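Local coordinates for succinate dehydrogenase (Membrane anchor subunit) (Mycolicibacterium smegmatis, PDB 7D6V), which serves as the membrane anchor of succinate dehydrogenase, holding a membrane-embedded Rieske-type iron-sulfur cluster and binding ubiquinone-1, probably to pass electrons to quinone, at residues A58-D63 and S83-Q88; N189-G194 and D255-L260. One frame throughout, in Å; residues are numbered along the deposited sequence.

Contact 1: residues A58-D63 and S83-Q88; sequences AYWVAD and SSHFGQ
W60 reaches across to S83 and H85 with its whole indole. At the root of the side chain, CB of W60 lies 3.4 Å from S83 OG. CG of W60 comes next, 3.0 Å from S83 OG, which sits over one face of the five-membered ring, with CD2 and CD1 also close beneath it. CG stands anti to the backbone N (chi1 169°), which swings the indole toward 83-88 and lays one face against S83. W60 belongs to strand 60-61, which pairs antiparallel with 66-67 in a small two-stranded sheet, while 83-88 is an irregular loop. Beyond CD2, S83 CA lies 4.1 Å from the six-membered ring centroid of W60, almost on its normal, a CH-pi contact; the broad indole spans both hydroxyl and CA. At the tip, CH2 of W60 is 3.9 Å from H85 NE2, at the imidazole edge, the planes turned 63° apart. The flat imidazole can do this while its ND1 makes a weak hydrogen bond to D172 OD1. A side chain as small as serine can press on the indole while S83 OG also nears Y59 CE1, at 4.1 Å. Both hydroxyls are held by the backbone of A80: its O bonds S83 OG, its N bonds Y59 OH.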
ATOM      1  N   ALA C  58      41.414  -7.227 -43.420  1.00 17.85           N
ATOM      2  CA  ALA C  58      40.213  -8.051 -43.558  1.00 17.85           C
ATOM      3  C   ALA C  58      38.980  -7.334 -43.003  1.00 17.85           C
ATOM      4  O   ALA C  58      38.318  -7.798 -42.074  1.00 17.85           O
ATOM      5  CB  ALA C  58      40.404  -9.419 -42.896  1.00 17.85           C
ATOM      6  N   TYR C  59      38.676  -6.186 -43.604  1.00 17.51           N
ATOM      7  CA  TYR C  59      37.554  -5.373 -43.163  1.00 17.51           C
ATOM      8  C   TYR C  59      36.725  -4.801 -44.304  1.00 17.51           C
ATOM      9  O   TYR C  59      35.735  -4.115 -44.035  1.00 17.51           O
ATOM     10  CB  TYR C  59      38.051  -4.220 -42.272  1.00 17.51           C
ATOM     11  CG  TYR C  59      39.038  -3.303 -42.954  1.00 17.51           C
ATOM     12  CD1 TYR C  59      38.606  -2.202 -43.677  1.00 17.51           C
ATOM     13  CD2 TYR C  59      40.400  -3.542 -42.883  1.00 17.51           C
ATOM     14  CE1 TYR C  59      39.497  -1.366 -44.305  1.00 17.51           C
ATOM     15  CE2 TYR C  59      41.301  -2.709 -43.507  1.00 17.51           C
ATOM     16  CZ  TYR C  59      40.844  -1.622 -44.218  1.00 17.51           C
ATOM     17  OH  TYR C  59      41.736  -0.788 -44.844  1.00 17.51           O
ATOM     18  N   TRP C  60      37.085  -5.060 -45.559  1.00 16.55           N
ATOM     19  CA  TRP C  60      36.443  -4.427 -46.701  1.00 16.55           C
ATOM     20  C   TRP C  60      36.344  -5.423 -47.843  1.00 16.55           C
ATOM     21  O   TRP C  60      37.351  -6.015 -48.238  1.00 16.55           O
ATOM     22  CB  TRP C  60      37.238  -3.189 -47.138  1.00 16.55           C
ATOM     23  CG  TRP C  60      36.847  -2.593 -48.456  1.00 16.55           C
ATOM     24  CD1 TRP C  60      37.583  -2.591 -49.599  1.00 16.55           C
ATOM     25  CD2 TRP C  60      35.648  -1.871 -48.750  1.00 16.55           C
ATOM     26  NE1 TRP C  60      36.911  -1.929 -50.593  1.00 16.55           N
ATOM     27  CE2 TRP C  60      35.719  -1.477 -50.097  1.00 16.55           C
ATOM     28  CE3 TRP C  60      34.517  -1.526 -48.008  1.00 16.55           C
ATOM     29  CZ2 TRP C  60      34.705  -0.759 -50.717  1.00 16.55           C
ATOM     30  CZ3 TRP C  60      33.512  -0.813 -48.626  1.00 16.55           C
ATOM     31  CH2 TRP C  60      33.613  -0.436 -49.964  1.00 16.55           C
ATOM     32  N   VAL C  61      35.136  -5.607 -48.372  1.00 16.46           N
ATOM     33  CA  VAL C  61      34.920  -6.380 -49.589  1.00 16.46           C
ATOM     34  C   VAL C  61      34.753  -5.400 -50.739  1.00 16.46           C
ATOM     35  O   VAL C  61      33.786  -4.629 -50.775  1.00 16.46           O
ATOM     36  CB  VAL C  61      33.699  -7.303 -49.470  1.00 16.46           C
ATOM     37  CG1 VAL C  61      33.683  -8.291 -50.617  1.00 16.46           C
ATOM     38  CG2 VAL C  61      33.704  -8.028 -48.147  1.00 16.46           C
ATOM     39  N   ALA C  62      35.691  -5.433 -51.686  1.00 17.21           N
ATOM     40  CA  ALA C  62      35.663  -4.482 -52.790  1.00 17.21           C
ATOM     41  C   ALA C  62      34.497  -4.748 -53.734  1.00 17.21           C
ATOM     42  O   ALA C  62      33.929  -3.809 -54.303  1.00 17.21           O
ATOM     43  CB  ALA C  62      36.987  -4.524 -53.548  1.00 17.21           C
ATOM     44  N   ASP C  63      34.133  -6.019 -53.921  1.00 19.18           N
ATOM     45  CA  ASP C  63      33.111  -6.367 -54.904  1.00 19.18           C
ATOM     46  C   ASP C  63      31.736  -5.857 -54.493  1.00 19.18           C
ATOM     47  O   ASP C  63      31.029  -5.234 -55.292  1.00 19.18           O
ATOM     48  CB  ASP C  63      33.076  -7.878 -55.108  1.00 19.18           C
ATOM     49  CG  ASP C  63      33.943  -8.327 -56.256  1.00 19.18           C
ATOM     50  OD1 ASP C  63      33.737  -9.453 -56.751  1.00 19.18           O
ATOM     51  OD2 ASP C  63      34.830  -7.551 -56.671  1.00 19.18           O
ATOM     52  N   SER C  83      37.053   2.273 -49.412  1.00 20.63           N
ATOM     53  CA  SER C  83      36.538   2.206 -48.052  1.00 20.63           C
ATOM     54  C   SER C  83      36.267   3.576 -47.450  1.00 20.63           C
ATOM     55  O   SER C  83      35.509   3.674 -46.482  1.00 20.63           O
ATOM     56  CB  SER C  83      37.518   1.453 -47.155  1.00 20.63           C
ATOM     57  OG  SER C  83      37.746   0.147 -47.638  1.00 20.63           O
ATOM     58  N   SER C  84      36.863   4.631 -47.997  1.00 22.44           N
ATOM     59  CA  SER C  84      36.698   5.980 -47.465  1.00 22.44           C
ATOM     60  C   SER C  84      35.485   6.613 -48.130  1.00 22.44           C
ATOM     61  O   SER C  84      35.555   7.078 -49.269  1.00 22.44           O
ATOM     62  CB  SER C  84      37.959   6.803 -47.694  1.00 22.44           C
ATOM     63  OG  SER C  84      39.032   6.285 -46.933  1.00 22.44           O
ATOM     64  N   HIS C  85      34.365   6.630 -47.414  1.00 21.59           N
ATOM     65  CA  HIS C  85      33.130   7.201 -47.926  1.00 21.59           C
ATOM     66  C   HIS C  85      32.984   8.680 -47.616  1.00 21.59           C
ATOM     67  O   HIS C  85      32.117   9.336 -48.202  1.00 21.59           O
ATOM     68  CB  HIS C  85      31.934   6.431 -47.367  1.00 21.59           C
ATOM     69  CG  HIS C  85      31.970   4.971 -47.682  1.00 21.59           C
ATOM     70  ND1 HIS C  85      31.446   4.012 -46.843  1.00 21.59           N
ATOM     71  CD2 HIS C  85      32.478   4.304 -48.744  1.00 21.59           C
ATOM     72  CE1 HIS C  85      31.626   2.817 -47.378  1.00 21.59           C
ATOM     73  NE2 HIS C  85      32.250   2.968 -48.532  1.00 21.59           N
ATOM     74  N   PHE C  86      33.805   9.219 -46.719  1.00 22.18           N
ATOM     75  CA  PHE C  86      33.783  10.633 -46.371  1.00 22.18           C
ATOM     76  C   PHE C  86      35.142  11.277 -46.616  1.00 22.18           C
ATOM     77  O   PHE C  86      35.516  12.234 -45.937  1.00 22.18           O
ATOM     78  CB  PHE C  86      33.345  10.822 -44.920  1.00 22.18           C
ATOM     79  CG  PHE C  86      32.178   9.967 -44.532  1.00 22.18           C
ATOM     80  CD1 PHE C  86      32.371   8.771 -43.868  1.00 22.18           C
ATOM     81  CD2 PHE C  86      30.888  10.348 -44.846  1.00 22.18           C
ATOM     82  CE1 PHE C  86      31.299   7.978 -43.518  1.00 22.18           C
ATOM     83  CE2 PHE C  86      29.814   9.558 -44.497  1.00 22.18           C
ATOM     84  CZ  PHE C  86      30.020   8.373 -43.833  1.00 22.18           C
ATOM     85  N   GLY C  87      35.887  10.759 -47.586  1.00 24.14           N
ATOM     86  CA  GLY C  87      37.192  11.286 -47.921  1.00 24.14           C
ATOM     87  C   GLY C  87      38.302  10.686 -47.079  1.00 24.14           C
ATOM     88  O   GLY C  87      38.082  10.020 -46.066  1.00 24.14           O
ATOM     89  N   GLN C  88      39.531  10.933 -47.522  1.00 25.83           N
ATOM     90  CA  GLN C  88      40.732  10.518 -46.812  1.00 25.83           C
ATOM     91  C   GLN C  88      41.400  11.760 -46.239  1.00 25.83           C
ATOM     92  O   GLN C  88      41.727  12.690 -46.982  1.00 25.83           O
ATOM     93  CB  GLN C  88      41.680   9.761 -47.739  1.00 25.83           C
ATOM     94  CG  GLN C  88      41.203   8.361 -48.069  1.00 25.83           C
ATOM     95  CD  GLN C  88      41.980   7.723 -49.192  1.00 25.83           C
ATOM     96  OE1 GLN C  88      42.413   8.395 -50.125  1.00 25.83           O
ATOM     97  NE2 GLN C  88      42.158   6.412 -49.111  1.00 25.83           N
TER

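Contact 2: residues N189-G194 and D255-L260; sequences NVILTG and DFYIML
I191 and Y257 make the aromatic part of this helix-to-helix contact. The terminal methyl CD1 of I191 stands over one face of the Y257 ring, 3.6 Å from its centroid and 17° off the normal, as a CH-pi interaction. Its nearest ring atom is CG of Y257, at 3.4 Å from I191 CD1, so the methyl sits toward the root of the ring rather than the hydroxyl. An extended isoleucine (chi2 174°) projects CD1 well out from its helix, and the flat tyrosine offers it a wide surface; the two side chains meet at about a right angle.

Purely aliphatic packing follows one residue further along each helix. CD2 of L192 touches CD1 of I258 at 3.9 Å, again with the side chains crossing at about a right angle. Branched hydrocarbons suit this buried spot, having no polar group to satisfy. Helices 188-204 and 240-264 run in roughly opposite senses here, in a part of the membrane anchor's helical bundle distant from the iron-sulfur cluster, whose pocket includes Y202 and H240. T254, on the second helix, also touches both I191 and L192.

Polar groups find their partners away from the interface between the helices. N189 O accepts from T193 OG1 at 2.8 Å as well as from T193 N at 2.9 Å, and the two donors approach from opposite faces of the carbonyl plane. The threonine hydroxyl folds back along its own helix, satisfying its polar group without a partner on the other side. The N189 amide turns to residues before its helix, ND2 bonding A176 O and OD1 bonding G186 N. Charge is likewise handled elsewhere: D255 points off from helix 188-204 and forms a salt bridge through OD2 with R52 of helix 33-55.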
ATOM      1  N   ASN C 189      24.334  -7.959 -46.983  1.00 16.00           N
ATOM      2  CA  ASN C 189      23.348  -6.906 -46.833  1.00 16.00           C
ATOM      3  C   ASN C 189      22.380  -7.227 -45.707  1.00 16.00           C
ATOM      4  O   ASN C 189      22.033  -6.350 -44.914  1.00 16.00           O
ATOM      5  CB  ASN C 189      22.602  -6.709 -48.149  1.00 16.00           C
ATOM      6  CG  ASN C 189      23.492  -6.166 -49.243  1.00 16.00           C
ATOM      7  OD1 ASN C 189      23.680  -6.798 -50.277  1.00 16.00           O
ATOM      8  ND2 ASN C 189      24.053  -4.990 -49.013  1.00 16.00           N
ATOM      9  N   VAL C 190      21.945  -8.483 -45.611  1.00 15.93           N
ATOM     10  CA  VAL C 190      21.005  -8.861 -44.559  1.00 15.93           C
ATOM     11  C   VAL C 190      21.640  -8.674 -43.188  1.00 15.93           C
ATOM     12  O   VAL C 190      21.047  -8.067 -42.287  1.00 15.93           O
ATOM     13  CB  VAL C 190      20.526 -10.308 -44.765  1.00 15.93           C
ATOM     14  CG1 VAL C 190      19.500 -10.674 -43.715  1.00 15.93           C
ATOM     15  CG2 VAL C 190      19.953 -10.479 -46.157  1.00 15.93           C
ATOM     16  N   ILE C 191      22.866  -9.174 -43.016  1.00 15.61           N
ATOM     17  CA  ILE C 191      23.534  -9.065 -41.721  1.00 15.61           C
ATOM     18  C   ILE C 191      23.772  -7.601 -41.360  1.00 15.61           C
ATOM     19  O   ILE C 191      23.466  -7.163 -40.243  1.00 15.61           O
ATOM     20  CB  ILE C 191      24.843  -9.873 -41.726  1.00 15.61           C
ATOM     21  CG1 ILE C 191      24.546 -11.336 -42.047  1.00 15.61           C
ATOM     22  CG2 ILE C 191      25.551  -9.761 -40.389  1.00 15.61           C
ATOM     23  CD1 ILE C 191      25.765 -12.183 -42.229  1.00 15.61           C
ATOM     24  N   LEU C 192      24.305  -6.820 -42.305  1.00 15.29           N
ATOM     25  CA  LEU C 192      24.591  -5.413 -42.043  1.00 15.29           C
ATOM     26  C   LEU C 192      23.324  -4.629 -41.727  1.00 15.29           C
ATOM     27  O   LEU C 192      23.306  -3.817 -40.795  1.00 15.29           O
ATOM     28  CB  LEU C 192      25.307  -4.794 -43.241  1.00 15.29           C
ATOM     29  CG  LEU C 192      26.801  -5.056 -43.404  1.00 15.29           C
ATOM     30  CD1 LEU C 192      27.250  -4.701 -44.805  1.00 15.29           C
ATOM     31  CD2 LEU C 192      27.584  -4.257 -42.385  1.00 15.29           C
ATOM     32  N   THR C 193      22.260  -4.841 -42.504  1.00 15.04           N
ATOM     33  CA  THR C 193      21.024  -4.098 -42.299  1.00 15.04           C
ATOM     34  C   THR C 193      20.381  -4.456 -40.969  1.00 15.04           C
ATOM     35  O   THR C 193      19.883  -3.573 -40.260  1.00 15.04           O
ATOM     36  CB  THR C 193      20.066  -4.367 -43.457  1.00 15.04           C
ATOM     37  OG1 THR C 193      20.679  -3.960 -44.684  1.00 15.04           O
ATOM     38  CG2 THR C 193      18.769  -3.595 -43.274  1.00 15.04           C
ATOM     39  N   GLY C 194      20.381  -5.740 -40.608  1.00 14.09           N
ATOM     40  CA  GLY C 194      19.871  -6.117 -39.303  1.00 14.09           C
ATOM     41  C   GLY C 194      20.664  -5.490 -38.176  1.00 14.09           C
ATOM     42  O   GLY C 194      20.091  -5.006 -37.195  1.00 14.09           O
ATOM     43  N   ASP C 255      31.052  -8.337 -37.749  1.00 16.18           N
ATOM     44  CA  ASP C 255      32.500  -8.358 -37.947  1.00 16.18           C
ATOM     45  C   ASP C 255      32.983  -9.725 -38.402  1.00 16.18           C
ATOM     46  O   ASP C 255      33.783  -9.828 -39.336  1.00 16.18           O
ATOM     47  CB  ASP C 255      33.230  -7.957 -36.667  1.00 16.18           C
ATOM     48  CG  ASP C 255      34.651  -7.497 -36.932  1.00 16.18           C
ATOM     49  OD1 ASP C 255      34.972  -6.322 -36.702  1.00 16.18           O
ATOM     50  OD2 ASP C 255      35.466  -8.329 -37.378  1.00 16.18           O
ATOM     51  N   PHE C 256      32.537 -10.786 -37.730  1.00 15.85           N
ATOM     52  CA  PHE C 256      33.060 -12.112 -38.028  1.00 15.85           C
ATOM     53  C   PHE C 256      32.726 -12.526 -39.455  1.00 15.85           C
ATOM     54  O   PHE C 256      33.592 -13.030 -40.183  1.00 15.85           O
ATOM     55  CB  PHE C 256      32.513 -13.120 -37.019  1.00 15.85           C
ATOM     56  CG  PHE C 256      33.203 -14.446 -37.058  1.00 15.85           C
ATOM     57  CD1 PHE C 256      34.550 -14.542 -36.770  1.00 15.85           C
ATOM     58  CD2 PHE C 256      32.507 -15.594 -37.381  1.00 15.85           C
ATOM     59  CE1 PHE C 256      35.190 -15.755 -36.807  1.00 15.85           C
ATOM     60  CE2 PHE C 256      33.142 -16.810 -37.418  1.00 15.85           C
ATOM     61  CZ  PHE C 256      34.486 -16.891 -37.132  1.00 15.85           C
ATOM     62  N   TYR C 257      31.484 -12.296 -39.883  1.00 16.06           N
ATOM     63  CA  TYR C 257      31.089 -12.650 -41.241  1.00 16.06           C
ATOM     64  C   TYR C 257      31.862 -11.839 -42.271  1.00 16.06           C
ATOM     65  O   TYR C 257      32.342 -12.385 -43.274  1.00 16.06           O
ATOM     66  CB  TYR C 257      29.583 -12.449 -41.426  1.00 16.06           C
ATOM     67  CG  TYR C 257      29.100 -12.858 -42.797  1.00 16.06           C
ATOM     68  CD1 TYR C 257      28.742 -14.167 -43.064  1.00 16.06           C
ATOM     69  CD2 TYR C 257      29.018 -11.936 -43.828  1.00 16.06           C
ATOM     70  CE1 TYR C 257      28.311 -14.545 -44.313  1.00 16.06           C
ATOM     71  CE2 TYR C 257      28.589 -12.307 -45.078  1.00 16.06           C
ATOM     72  CZ  TYR C 257      28.237 -13.611 -45.316  1.00 16.06           C
ATOM     73  OH  TYR C 257      27.806 -13.982 -46.565  1.00 16.06           O
ATOM     74  N   ILE C 258      31.977 -10.525 -42.055  1.00 16.32           N
ATOM     75  CA  ILE C 258      32.676  -9.697 -43.031  1.00 16.32           C
ATOM     76  C   ILE C 258      34.137 -10.108 -43.121  1.00 16.32           C
ATOM     77  O   ILE C 258      34.708 -10.180 -44.213  1.00 16.32           O
ATOM     78  CB  ILE C 258      32.519  -8.203 -42.693  1.00 16.32           C
ATOM     79  CG1 ILE C 258      31.075  -7.766 -42.909  1.00 16.32           C
ATOM     80  CG2 ILE C 258      33.422  -7.361 -43.571  1.00 16.32           C
ATOM     81  CD1 ILE C 258      30.848  -6.295 -42.705  1.00 16.32           C
ATOM     82  N   MET C 259      34.763 -10.395 -41.978  1.00 17.83           N
ATOM     83  CA  MET C 259      36.140 -10.875 -41.976  1.00 17.83           C
ATOM     84  C   MET C 259      36.277 -12.181 -42.746  1.00 17.83           C
ATOM     85  O   MET C 259      37.237 -12.364 -43.505  1.00 17.83           O
ATOM     86  CB  MET C 259      36.621 -11.063 -40.542  1.00 17.83           C
ATOM     87  CG  MET C 259      38.059 -11.515 -40.428  1.00 17.83           C
ATOM     88  SD  MET C 259      38.558 -11.694 -38.711  1.00 17.83           S
ATOM     89  CE  MET C 259      37.646 -13.164 -38.260  1.00 17.83           C
ATOM     90  N   LEU C 260      35.338 -13.108 -42.549  1.00 16.47           N
ATOM     91  CA  LEU C 260      35.397 -14.375 -43.269  1.00 16.47           C
ATOM     92  C   LEU C 260      35.318 -14.156 -44.772  1.00 16.47           C
ATOM     93  O   LEU C 260      36.059 -14.780 -45.540  1.00 16.47           O
ATOM     94  CB  LEU C 260      34.270 -15.291 -42.806  1.00 16.47           C
ATOM     95  CG  LEU C 260      34.478 -16.000 -41.475  1.00 16.47           C
ATOM     96  CD1 LEU C 260      33.152 -16.487 -40.946  1.00 16.47           C
ATOM     97  CD2 LEU C 260      35.436 -17.149 -41.662  1.00 16.47           C
TER

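In the fold
Both segments of contact 1 precede those of contact 2 along the chain, and the centres of the contacts lie about 15 Å apart. Contact 1 joins strand 60-61, soon after helix 33-55, to a loop before helix 104-112; contact 2 pairs helices 188-204 and 240-264. The two meet directly, with A58 O packed 4.0 Å from M259 CB and Y59 O 4.0 Å from I258 CG2. R52, the partner of D255, links them further by bonding A58 O through NH2. The small sheet and its loop are thus packed against the end of the helical bundle remote from the iron-sulfur cluster and the ubiquinone pocket.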